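Local coordinates for protein CmeC (Campylobacter jejuni, PDB 4MT4) that probably serves as the trimeric outer-membrane channel of a drug-efflux pump, giving exported compounds a way out of the cell, at residues 93-98 against 108-113; 127-132 against 292-297; 134-139 against 286-291; 65-70 against 139-144. All blocks are in the same frame, centred on the assembly; numbering follows the deposited sequence.

Contact 1: residues 93-98 against 108-113; sequences RAKTAI and VSYGND. With C8E ((hydroxyethyloxy)tri(ethyloxy)octane), chain N; C8E ((hydroxyethyloxy)tri(ethyloxy)octane), chain H.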
# COMPACT_ATOMS: atom_id res chain seq x y z
N ARG B 93 20.89 -44.69 -29.22
CA ARG B 93 21.99 -45.56 -29.62
C ARG B 93 23.13 -45.40 -28.63
O ARG B 93 23.39 -44.29 -28.16
CB ARG B 93 22.45 -45.23 -31.04
CG ARG B 93 23.66 -46.03 -31.51
CD ARG B 93 23.78 -46.01 -33.02
NE ARG B 93 24.93 -46.78 -33.49
CZ ARG B 93 24.93 -48.09 -33.66
NH1 ARG B 93 23.84 -48.80 -33.40
NH2 ARG B 93 26.02 -48.71 -34.09
N ALA B 94 23.80 -46.49 -28.30
CA ALA B 94 24.86 -46.45 -27.30
C ALA B 94 26.03 -47.36 -27.63
O ALA B 94 25.85 -48.50 -28.05
CB ALA B 94 24.30 -46.80 -25.93
N LYS B 95 27.24 -46.84 -27.43
CA LYS B 95 28.44 -47.67 -27.48
C LYS B 95 28.80 -48.09 -26.06
O LYS B 95 29.42 -47.34 -25.32
CB LYS B 95 29.61 -46.92 -28.12
CG LYS B 95 30.90 -47.74 -28.15
CD LYS B 95 32.05 -46.99 -28.81
CE LYS B 95 32.75 -46.06 -27.83
NZ LYS B 95 33.92 -45.38 -28.47
N THR B 96 28.38 -49.29 -25.68
CA THR B 96 28.66 -49.80 -24.35
C THR B 96 30.10 -50.28 -24.27
O THR B 96 30.54 -51.09 -25.08
CB THR B 96 27.69 -50.94 -23.97
OG1 THR B 96 26.35 -50.44 -23.95
CG2 THR B 96 28.04 -51.50 -22.61
N ALA B 97 30.83 -49.76 -23.29
CA ALA B 97 32.25 -50.07 -23.14
C ALA B 97 32.47 -51.54 -22.81
O ALA B 97 31.56 -52.23 -22.34
CB ALA B 97 32.87 -49.19 -22.07
N ILE B 98 33.68 -52.02 -23.07
CA ILE B 98 34.06 -53.38 -22.74
C ILE B 98 34.12 -53.56 -21.23
O ILE B 98 33.74 -54.60 -20.69
CB ILE B 98 35.43 -53.76 -23.35
CG1 ILE B 98 35.47 -53.42 -24.84
CG2 ILE B 98 35.74 -55.23 -23.11
CD1 ILE B 98 36.80 -53.72 -25.50
N VAL B 108 33.49 -54.38 -27.53
CA VAL B 108 32.71 -53.15 -27.64
C VAL B 108 31.32 -53.48 -28.18
O VAL B 108 31.19 -54.21 -29.16
CB VAL B 108 33.40 -52.12 -28.55
CG1 VAL B 108 32.55 -50.88 -28.69
CG2 VAL B 108 34.78 -51.77 -28.00
N SER B 109 30.29 -52.94 -27.54
CA SER B 109 28.91 -53.27 -27.91
C SER B 109 28.11 -52.05 -28.36
O SER B 109 27.83 -51.15 -27.57
CB SER B 109 28.20 -53.95 -26.74
OG SER B 109 26.87 -54.30 -27.09
N TYR B 110 27.75 -52.03 -29.64
CA TYR B 110 26.86 -51.01 -30.17
C TYR B 110 25.44 -51.55 -30.21
O TYR B 110 25.21 -52.68 -30.65
CB TYR B 110 27.29 -50.57 -31.58
CG TYR B 110 28.70 -50.02 -31.65
CD1 TYR B 110 29.79 -50.86 -31.83
CD2 TYR B 110 28.94 -48.65 -31.54
CE1 TYR B 110 31.07 -50.37 -31.89
CE2 TYR B 110 30.23 -48.15 -31.61
CZ TYR B 110 31.29 -49.01 -31.78
OH TYR B 110 32.57 -48.52 -31.85
N GLY B 111 24.48 -50.76 -29.73
CA GLY B 111 23.10 -51.21 -29.68
C GLY B 111 22.08 -50.08 -29.67
O GLY B 111 22.39 -48.95 -29.33
N ASN B 112 20.85 -50.41 -30.05
CA ASN B 112 19.78 -49.43 -30.10
C ASN B 112 18.62 -49.80 -29.18
O ASN B 112 18.54 -50.93 -28.70
CB ASN B 112 19.26 -49.26 -31.53
CG ASN B 112 20.33 -48.75 -32.47
OD1 ASN B 112 21.23 -48.02 -32.07
ND2 ASN B 112 20.24 -49.15 -33.73
N ASP B 113 17.73 -48.84 -28.94
CA ASP B 113 16.54 -49.06 -28.13
C ASP B 113 15.43 -48.10 -28.53
O ASP B 113 15.56 -46.89 -28.37
CB ASP B 113 16.87 -48.91 -26.64
CG ASP B 113 15.74 -49.38 -25.75
OD1 ASP B 113 15.01 -50.32 -26.15
OD2 ASP B 113 15.57 -48.82 -24.65
C1 C8E N . 18.91 -31.67 -34.07
C2 C8E N . 18.06 -32.87 -34.31
C3 C8E N . 18.73 -34.21 -34.22
C4 C8E N . 17.86 -35.42 -34.17
C5 C8E N . 18.43 -36.63 -33.52
C6 C8E N . 17.49 -37.48 -32.73
C7 C8E N . 18.08 -38.38 -31.70
C8 C8E N . 17.74 -39.83 -31.76
O9 C8E N . 18.77 -40.71 -32.04
C10 C8E N . 18.59 -42.04 -31.76
C11 C8E N . 19.55 -43.01 -32.36
O12 C8E N . 19.46 -43.23 -33.71
C13 C8E N . 19.47 -44.53 -34.18
C14 C8E N . 19.98 -44.75 -35.56
O15 C8E N . 19.84 -46.02 -36.09
C16 C8E N . 18.57 -46.56 -36.20
C17 C8E N . 18.46 -47.95 -36.70
O18 C8E N . 17.34 -48.67 -36.36
C19 C8E N . 17.35 -50.04 -36.49
C20 C8E N . 18.59 -50.76 -36.11
O21 C8E N . 18.60 -51.48 -34.93
C1 C8E H . 31.14 -32.64 -27.75
C2 C8E H . 31.88 -33.62 -28.60
C3 C8E H . 31.13 -34.80 -29.11
C4 C8E H . 31.91 -35.85 -29.84
C5 C8E H . 31.13 -36.90 -30.55
C6 C8E H . 31.84 -38.17 -30.88
C7 C8E H . 31.12 -39.14 -31.74
C8 C8E H . 31.69 -40.51 -31.87
O9 C8E H . 31.52 -41.14 -33.08
C10 C8E H . 31.42 -42.51 -33.13
C11 C8E H . 31.40 -43.15 -34.47
O12 C8E H . 31.41 -44.53 -34.53
C13 C8E H . 32.05 -45.25 -33.54
C14 C8E H . 33.26 -46.05 -33.92
O15 C8E H . 34.47 -45.39 -34.00
C16 C8E H . 35.60 -46.10 -34.32
C17 C8E H . 35.86 -47.35 -33.55
O18 C8E H . 36.92 -47.36 -32.67
C19 C8E H . 37.27 -46.20 -32.00
C20 C8E H . 36.60 -45.92 -30.70
O21 C8E H . 37.06 -44.84 -29.96
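Ala94 and Gly111 face each other as a hydrogen-bonded pair in an antiparallel β-hairpin, part of the membrane β-barrel that three subunits build together in outer membrane factors. Ala94 N donates to Gly111 O at 3.0 Å, and Gly111 N returns a bond to Ala94 O at 3.1 Å. The next such pair is closed by Thr96 N to Ser109 O, at 2.7 Å, and by Ser109 N to Thr96 O. CA-H...O contacts, among them Tyr110 CA to Ala94 O, fill in between.

The face carrying Arg93, Lys95, Tyr110 and Asn112 is closely packed and lined by bound detergent. Lys95 and Tyr110 run side by side, with Lys95 CD 3.5 Å from Tyr110 CE2; a bend at chi3 (84°) then leads Lys95 NZ toward the head group of one detergent molecule. Trp324 of the second subunit packs on both residues, and a strand of that subunit pairs with residues 93-95, carrying the sheet across the interface. The face of Ala94, Thr96 and Ser109 is looser, its side chains meeting at longer range, and toward the loop exposed Val108 rests its CG2 3.6 Å from Ile98 CG1. The Arg93 guanidinium lies nearly parallel to the Tyr110 ring (13° between planes), yet its nearest approach is NH2 to Tyr110 CB, at 3.4 Å. Asn112 is held at both ends of its amide: Arg93 NH1 donates to Asn112 OD1 (3.0 Å) from above the carbonyl plane, and Asn112 ND2 donates to O21 of a second detergent molecule at 3.1 Å.

Contact 2: residues 127-132 against 292-297; sequences WGKYRD and ARTAFL
With chi1 at -42°, Trp127 CG stands anti to the carbonyl carbon and beside the backbone N, which swings the indole out over Leu297. On the Thr294 side, chi1 of 58° places OG1 between backbone N and carbonyl carbon, where it bonds to Val291 O, and leaves CG2 directed at Trp127. Leu297 covers one indole face: its CB sits 3.6 Å from the centroid of the Trp127 five-membered ring, 12° off the normal, a CH-pi contact, while Leu297 CD1 rests 3.5 Å from Trp127 CD2 at the ring fusion. The indole is fixed in this pose by a hydrogen bond from NE1 to Pro298 O. At the backbone of the same tryptophan, Thr294 CG2 approaches Trp127 O at 3.3 Å, and Thr294 OG1 lies against Lys129 CB at 3.4 Å. No hydrogen bond spans the two segments, so shape and apolar contact carry the join.

Here the barrel gives way to the helices: strand 109-124 passes through Trp127 into helix 129-195, and helix 273-293 passes through Leu297 into strand 299-310. Asp125, which belongs to the lipid-like ligand site, bonds to Tyr130 N at the helix start, while helix 339-405 packs on Ala295 and Phe296 through Ile340.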
# COMPACT_ATOMS: atom_id res chain seq x y z
N TRP B 127 -4.20 -40.14 2.05
CA TRP B 127 -4.28 -39.27 3.22
C TRP B 127 -4.87 -37.90 2.90
O TRP B 127 -4.84 -36.99 3.72
CB TRP B 127 -2.90 -39.12 3.86
CG TRP B 127 -2.13 -40.41 3.90
CD1 TRP B 127 -1.04 -40.74 3.14
CD2 TRP B 127 -2.41 -41.55 4.71
NE1 TRP B 127 -0.62 -42.01 3.45
CE2 TRP B 127 -1.45 -42.53 4.41
CE3 TRP B 127 -3.39 -41.84 5.68
CZ2 TRP B 127 -1.42 -43.77 5.03
CZ3 TRP B 127 -3.36 -43.07 6.30
CH2 TRP B 127 -2.39 -44.03 5.97
N GLY B 128 -5.41 -37.77 1.69
CA GLY B 128 -6.08 -36.54 1.29
C GLY B 128 -5.15 -35.37 1.06
O GLY B 128 -5.52 -34.22 1.28
N LYS B 129 -3.93 -35.66 0.61
CA LYS B 129 -2.98 -34.62 0.25
C LYS B 129 -3.52 -33.78 -0.90
O LYS B 129 -3.40 -32.56 -0.91
CB LYS B 129 -1.63 -35.22 -0.13
CG LYS B 129 -0.65 -34.22 -0.71
CD LYS B 129 0.59 -34.90 -1.26
CE LYS B 129 1.52 -33.91 -1.94
NZ LYS B 129 2.71 -34.57 -2.55
N TYR B 130 -4.14 -34.46 -1.86
CA TYR B 130 -4.66 -33.81 -3.05
C TYR B 130 -6.13 -33.44 -2.89
O TYR B 130 -6.62 -32.52 -3.55
CB TYR B 130 -4.46 -34.71 -4.27
CG TYR B 130 -3.01 -35.09 -4.50
CD1 TYR B 130 -2.13 -34.20 -5.10
CD2 TYR B 130 -2.52 -36.33 -4.10
CE1 TYR B 130 -0.81 -34.53 -5.30
CE2 TYR B 130 -1.20 -36.67 -4.30
CZ TYR B 130 -0.35 -35.77 -4.90
OH TYR B 130 0.98 -36.10 -5.10
N ARG B 131 -6.83 -34.15 -2.01
CA ARG B 131 -8.22 -33.83 -1.73
C ARG B 131 -8.31 -32.50 -0.99
O ARG B 131 -9.16 -31.67 -1.30
CB ARG B 131 -8.89 -34.93 -0.91
CG ARG B 131 -10.39 -34.71 -0.70
CD ARG B 131 -11.06 -35.92 -0.06
NE ARG B 131 -11.15 -35.81 1.40
CZ ARG B 131 -12.23 -35.39 2.05
NH1 ARG B 131 -12.23 -35.32 3.37
NH2 ARG B 131 -13.32 -35.04 1.38
N ASP B 132 -7.42 -32.30 -0.02
CA ASP B 132 -7.41 -31.06 0.76
C ASP B 132 -6.77 -29.91 -0.02
O ASP B 132 -7.08 -28.75 0.22
CB ASP B 132 -6.68 -31.26 2.09
CG ASP B 132 -7.48 -32.10 3.07
OD1 ASP B 132 -8.67 -32.35 2.80
OD2 ASP B 132 -6.92 -32.49 4.12
N ALA B 292 0.02 -30.46 4.55
CA ALA B 292 1.38 -30.44 5.07
C ALA B 292 1.66 -31.65 5.96
O ALA B 292 2.79 -32.15 6.01
CB ALA B 292 1.63 -29.15 5.84
N ARG B 293 0.64 -32.11 6.67
CA ARG B 293 0.80 -33.23 7.60
C ARG B 293 0.86 -34.58 6.89
O ARG B 293 1.32 -35.56 7.47
CB ARG B 293 -0.34 -33.23 8.63
CG ARG B 293 -0.32 -32.04 9.57
CD ARG B 293 -0.93 -32.36 10.93
NE ARG B 293 -2.39 -32.35 10.92
CZ ARG B 293 -3.14 -31.77 11.86
NH1 ARG B 293 -2.56 -31.15 12.88
NH2 ARG B 293 -4.46 -31.81 11.77
N THR B 294 0.42 -34.62 5.64
CA THR B 294 0.45 -35.86 4.87
C THR B 294 1.87 -36.26 4.49
O THR B 294 2.12 -37.40 4.09
CB THR B 294 -0.38 -35.75 3.57
OG1 THR B 294 0.12 -34.67 2.77
CG2 THR B 294 -1.85 -35.51 3.89
N ALA B 295 2.80 -35.32 4.62
CA ALA B 295 4.20 -35.56 4.30
C ALA B 295 4.84 -36.57 5.26
O ALA B 295 5.83 -37.21 4.93
CB ALA B 295 4.98 -34.26 4.32
N PHE B 296 4.25 -36.70 6.45
CA PHE B 296 4.72 -37.66 7.44
C PHE B 296 4.33 -39.09 7.06
O PHE B 296 4.99 -40.05 7.47
CB PHE B 296 4.15 -37.33 8.82
CG PHE B 296 4.99 -36.36 9.61
CD1 PHE B 296 6.26 -36.72 10.03
CD2 PHE B 296 4.50 -35.11 9.95
CE1 PHE B 296 7.03 -35.84 10.77
CE2 PHE B 296 5.27 -34.23 10.69
CZ PHE B 296 6.53 -34.60 11.10
N LEU B 297 3.26 -39.22 6.28
CA LEU B 297 2.68 -40.53 5.99
C LEU B 297 3.12 -41.09 4.64
O LEU B 297 3.47 -40.32 3.73
CB LEU B 297 1.15 -40.43 6.06
CG LEU B 297 0.62 -40.10 7.46
CD1 LEU B 297 -0.89 -40.17 7.50
CD2 LEU B 297 1.23 -41.05 8.49

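Contact 3: residues 134-139 against 286-291; sequences YRASKS and NYLVGV
Tyr287 reaches from its helix across to Arg135 and Ala136, and almost every atom of its side chain finds something there. CB starts against the methyl group of Ala136, 3.9 Å from Ala136 CB. With CG anti to the carbonyl carbon, the ring then extends over the opposing helix turn. CD2 comes to 3.6 Å from Arg135 O, and farther along the same edge CE2 meets Ser139 OG, which lies in the ring plane at 3.7 Å. Ser139 OG also bonds to Thr283 OG1, a polar link back to the helix that carries Tyr287. One ring face is covered by Arg135 CB, 3.7 Å from the Tyr287 ring centroid and only 8° off the normal, a CH-pi contact.

Segments 134-139 and 286-291, of helices 129-195 and 273-293, run antiparallel (165°), their axes 8.6 Å apart at closest, within the helical barrel that continues the β-barrel in channels of the TolC type.

On the other ring edge, Tyr287 CE1 stands over a face of the Arg135 guanidinium, 3.6 Å from Arg135 NH1. The two planes are 37° apart, too inclined for a flat stack. Arg135 folds back to this place through a bend at chi3, and a salt bridge from its NH1 to Asp132 OD1 helps to fix it; that carboxylate probably also eases the closeness of Arg131. At the tip, Tyr287 OH lies 3.9 Å from Arg135 NE. Away from the ring, Leu288 CD2 comes within 3.7 Å of Ala136 CB.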
# COMPACT_ATOMS: atom_id res chain seq x y z
N TYR B 134 -7.37 -29.56 -3.13
CA TYR B 134 -8.55 -29.19 -3.89
C TYR B 134 -9.54 -28.38 -3.05
O TYR B 134 -10.07 -27.37 -3.49
CB TYR B 134 -9.24 -30.44 -4.46
CG TYR B 134 -10.60 -30.17 -5.05
CD1 TYR B 134 -10.73 -29.61 -6.32
CD2 TYR B 134 -11.76 -30.49 -4.35
CE1 TYR B 134 -11.98 -29.37 -6.87
CE2 TYR B 134 -13.01 -30.25 -4.89
CZ TYR B 134 -13.11 -29.69 -6.15
OH TYR B 134 -14.35 -29.45 -6.70
N ARG B 135 -9.77 -28.85 -1.82
CA ARG B 135 -10.69 -28.18 -0.91
C ARG B 135 -10.19 -26.79 -0.52
O ARG B 135 -10.99 -25.88 -0.31
CB ARG B 135 -10.90 -29.03 0.35
CG ARG B 135 -11.65 -30.33 0.12
CD ARG B 135 -11.38 -31.32 1.25
NE ARG B 135 -12.55 -31.55 2.09
CZ ARG B 135 -12.51 -32.13 3.29
NH1 ARG B 135 -11.35 -32.52 3.80
NH2 ARG B 135 -13.63 -32.31 3.98
N ALA B 136 -8.88 -26.63 -0.44
CA ALA B 136 -8.28 -25.34 -0.14
C ALA B 136 -8.54 -24.36 -1.28
O ALA B 136 -8.85 -23.19 -1.05
CB ALA B 136 -6.78 -25.48 0.11
N SER B 137 -8.41 -24.85 -2.51
CA SER B 137 -8.68 -24.03 -3.69
C SER B 137 -10.17 -23.72 -3.82
O SER B 137 -10.55 -22.68 -4.35
CB SER B 137 -8.18 -24.74 -4.95
OG SER B 137 -6.77 -24.86 -4.93
N LYS B 138 -11.00 -24.64 -3.34
CA LYS B 138 -12.44 -24.43 -3.36
C LYS B 138 -12.82 -23.30 -2.41
O LYS B 138 -13.72 -22.52 -2.69
CB LYS B 138 -13.18 -25.72 -2.99
CG LYS B 138 -14.63 -25.78 -3.44
CD LYS B 138 -15.20 -27.18 -3.26
CE LYS B 138 -16.55 -27.34 -3.95
NZ LYS B 138 -17.63 -26.55 -3.30
N SER B 139 -12.11 -23.23 -1.29
CA SER B 139 -12.31 -22.16 -0.32
C SER B 139 -11.68 -20.86 -0.84
O SER B 139 -12.15 -19.77 -0.53
CB SER B 139 -11.71 -22.54 1.03
OG SER B 139 -12.32 -23.71 1.54
N ASN B 286 -6.60 -23.82 6.74
CA ASN B 286 -6.85 -24.97 7.60
C ASN B 286 -6.71 -26.27 6.83
O ASN B 286 -6.20 -27.26 7.34
CB ASN B 286 -8.23 -24.87 8.24
CG ASN B 286 -8.52 -26.01 9.19
OD1 ASN B 286 -7.97 -26.07 10.29
ND2 ASN B 286 -9.38 -26.93 8.77
N TYR B 287 -7.18 -26.26 5.58
CA TYR B 287 -7.05 -27.42 4.70
C TYR B 287 -5.60 -27.68 4.33
O TYR B 287 -5.18 -28.82 4.16
CB TYR B 287 -7.89 -27.23 3.44
CG TYR B 287 -9.37 -27.52 3.62
CD1 TYR B 287 -9.79 -28.69 4.24
CD2 TYR B 287 -10.33 -26.63 3.17
CE1 TYR B 287 -11.14 -28.96 4.41
CE2 TYR B 287 -11.68 -26.89 3.34
CZ TYR B 287 -12.08 -28.05 3.96
OH TYR B 287 -13.42 -28.31 4.12
N LEU B 288 -4.83 -26.60 4.21
CA LEU B 288 -3.42 -26.70 3.84
C LEU B 288 -2.57 -27.25 4.98
O LEU B 288 -1.46 -27.72 4.76
CB LEU B 288 -2.89 -25.33 3.40
CG LEU B 288 -3.45 -24.82 2.07
CD1 LEU B 288 -2.86 -23.46 1.73
CD2 LEU B 288 -3.20 -25.83 0.96
N VAL B 289 -3.10 -27.17 6.20
CA VAL B 289 -2.45 -27.79 7.34
C VAL B 289 -2.48 -29.30 7.17
O VAL B 289 -1.48 -29.99 7.41
CB VAL B 289 -3.13 -27.40 8.67
CG1 VAL B 289 -2.57 -28.22 9.82
CG2 VAL B 289 -2.96 -25.91 8.94
N GLY B 290 -3.62 -29.81 6.72
CA GLY B 290 -3.77 -31.23 6.46
C GLY B 290 -2.84 -31.71 5.37
O GLY B 290 -2.23 -32.78 5.49
N VAL B 291 -2.72 -30.92 4.30
CA VAL B 291 -1.82 -31.23 3.19
C VAL B 291 -0.38 -31.37 3.67
O VAL B 291 0.34 -32.28 3.26
CB VAL B 291 -1.89 -30.15 2.09
CG1 VAL B 291 -0.85 -30.41 1.01
CG2 VAL B 291 -3.29 -30.09 1.50

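Contact 4: residues 65-70 against 139-144; sequences IHMEQA and SGFKAS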
# COMPACT_ATOMS: atom_id res chain seq x y z
N ILE B 65 -11.91 -10.85 -12.67
CA ILE B 65 -10.85 -11.68 -13.24
C ILE B 65 -10.18 -12.52 -12.16
O ILE B 65 -9.88 -13.70 -12.37
CB ILE B 65 -9.80 -10.81 -13.96
CG1 ILE B 65 -10.44 -10.08 -15.14
CG2 ILE B 65 -8.63 -11.66 -14.44
CD1 ILE B 65 -9.53 -9.05 -15.78
N HIS B 66 -9.95 -11.91 -11.00
CA HIS B 66 -9.37 -12.61 -9.86
C HIS B 66 -10.23 -13.81 -9.47
O HIS B 66 -9.71 -14.85 -9.05
CB HIS B 66 -9.22 -11.67 -8.66
CG HIS B 66 -8.17 -10.62 -8.86
ND1 HIS B 66 -7.09 -10.79 -9.69
CD2 HIS B 66 -8.03 -9.38 -8.32
CE1 HIS B 66 -6.33 -9.71 -9.66
NE2 HIS B 66 -6.88 -8.84 -8.84
N MET B 67 -11.54 -13.66 -9.61
CA MET B 67 -12.48 -14.74 -9.34
C MET B 67 -12.36 -15.86 -10.37
O MET B 67 -12.39 -17.04 -10.03
CB MET B 67 -13.92 -14.20 -9.31
CG MET B 67 -14.99 -15.25 -9.09
SD MET B 67 -16.63 -14.51 -9.01
CE MET B 67 -16.69 -13.62 -10.56
N GLU B 68 -12.20 -15.47 -11.64
CA GLU B 68 -12.04 -16.43 -12.72
C GLU B 68 -10.71 -17.17 -12.61
O GLU B 68 -10.60 -18.34 -12.95
CB GLU B 68 -12.14 -15.73 -14.08
CG GLU B 68 -13.53 -15.19 -14.40
CD GLU B 68 -13.58 -14.48 -15.74
OE1 GLU B 68 -12.80 -13.53 -15.94
OE2 GLU B 68 -14.40 -14.88 -16.59
N GLN B 69 -9.69 -16.46 -12.12
CA GLN B 69 -8.38 -17.06 -11.89
C GLN B 69 -8.45 -18.12 -10.80
O GLN B 69 -7.82 -19.17 -10.90
CB GLN B 69 -7.36 -15.98 -11.52
CG GLN B 69 -6.99 -15.05 -12.67
CD GLN B 69 -6.22 -13.83 -12.21
OE1 GLN B 69 -6.36 -13.39 -11.06
NE2 GLN B 69 -5.41 -13.27 -13.09
N ALA B 70 -9.23 -17.83 -9.76
CA ALA B 70 -9.41 -18.77 -8.66
C ALA B 70 -10.16 -20.01 -9.12
O ALA B 70 -9.91 -21.12 -8.66
CB ALA B 70 -10.14 -18.10 -7.50
N SER B 139 -12.11 -23.23 -1.29
CA SER B 139 -12.31 -22.16 -0.32
C SER B 139 -11.68 -20.86 -0.84
O SER B 139 -12.15 -19.77 -0.53
CB SER B 139 -11.71 -22.54 1.03
OG SER B 139 -12.32 -23.71 1.54
N GLY B 140 -10.62 -21.00 -1.63
CA GLY B 140 -9.97 -19.86 -2.25
C GLY B 140 -10.87 -19.23 -3.29
O GLY B 140 -10.88 -18.00 -3.44
N PHE B 141 -11.61 -20.06 -4.01
CA PHE B 141 -12.55 -19.58 -5.01
C PHE B 141 -13.74 -18.88 -4.36
O PHE B 141 -14.17 -17.82 -4.81
CB PHE B 141 -13.05 -20.72 -5.90
CG PHE B 141 -14.23 -20.36 -6.75
CD1 PHE B 141 -14.09 -19.51 -7.84
CD2 PHE B 141 -15.49 -20.85 -6.45
CE1 PHE B 141 -15.18 -19.16 -8.61
CE2 PHE B 141 -16.59 -20.51 -7.23
CZ PHE B 141 -16.43 -19.66 -8.31
N LYS B 142 -14.27 -19.48 -3.30
CA LYS B 142 -15.38 -18.90 -2.56
C LYS B 142 -14.98 -17.56 -1.95
O LYS B 142 -15.80 -16.64 -1.85
CB LYS B 142 -15.86 -19.85 -1.46
CG LYS B 142 -16.63 -21.05 -1.96
CD LYS B 142 -17.24 -21.84 -0.81
CE LYS B 142 -18.11 -22.98 -1.31
NZ LYS B 142 -18.76 -23.72 -0.19
N ALA B 143 -13.72 -17.45 -1.56
CA ALA B 143 -13.19 -16.21 -1.01
C ALA B 143 -13.10 -15.15 -2.10
O ALA B 143 -13.32 -13.96 -1.84
CB ALA B 143 -11.83 -16.44 -0.38
N SER B 144 -12.78 -15.58 -3.31
CA SER B 144 -12.68 -14.66 -4.45
C SER B 144 -14.06 -14.14 -4.85
O SER B 144 -14.19 -13.03 -5.36
CB SER B 144 -12.01 -15.35 -5.64
OG SER B 144 -12.82 -16.39 -6.16
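His66 ND1 donates almost straight (170°) to Gln69 OE1 at 3.0 Å, with the acceptor in the imidazole plane; this bond lies on the flank of the helix turn that meets Ser144, and His66 O itself comes to 4.1 Å from Ser144 CB across the contact. Ser144 OG lies against the facing helix, 3.4 Å from Ala70 CB and 3.6 Å from Met67 CA. Its hydroxyl also turns back toward Phe141 O of its own helix, but that separation is too short to be trusted in detail. Small residues allow this close approach: Ala70 CB also rests 3.8 Å from Phe141 CA, and the two segments run antiparallel (167°) with their axes 8.5 Å apart.

Phe141 supplies the bulk beside them. Its CG is anti to the backbone N (chi1 167°), which turns the ring so that its edge, not a face, meets Met67 O. That oxygen lies in the ring plane, with Met67 O 3.7 Å from Phe141 CD1, and Met67 CG touches the next ring atom, Phe141 CE1, at 3.9 Å. No hydrogen bond crosses between the segments.

Gln69 NE2 bonds to Glu353 of the second subunit, so helix 58-79 lies between helix 129-195 and a neighbouring chain. Helix 129-195 is lined along another side by helix 273-293, where Ser139, Lys142 and Ala143 make contact, and the helices thus pack side by side in the wall of the helical barrel.

How the contacts relate
From the N terminus, helix 58-79 opens contact 4, which closes only at 139-144; the chain between makes the outward trip into the membrane barrel, and contact 1 closes its short hairpin within that excursion. Before contact 4 closes, 127-132 and 134-139 have begun contacts 2 and 3, so contact 4 crosses both, and it shares Ser139 with contact 3. Their partners come some 150 residues later, with contact 3 enclosed by contact 2. These two touch, both joining helix 129-195 to helix 273-293, whereas contact 1 stands apart, its centre 44 Å from that of contact 2. Together they link barrel, junction and helical wall.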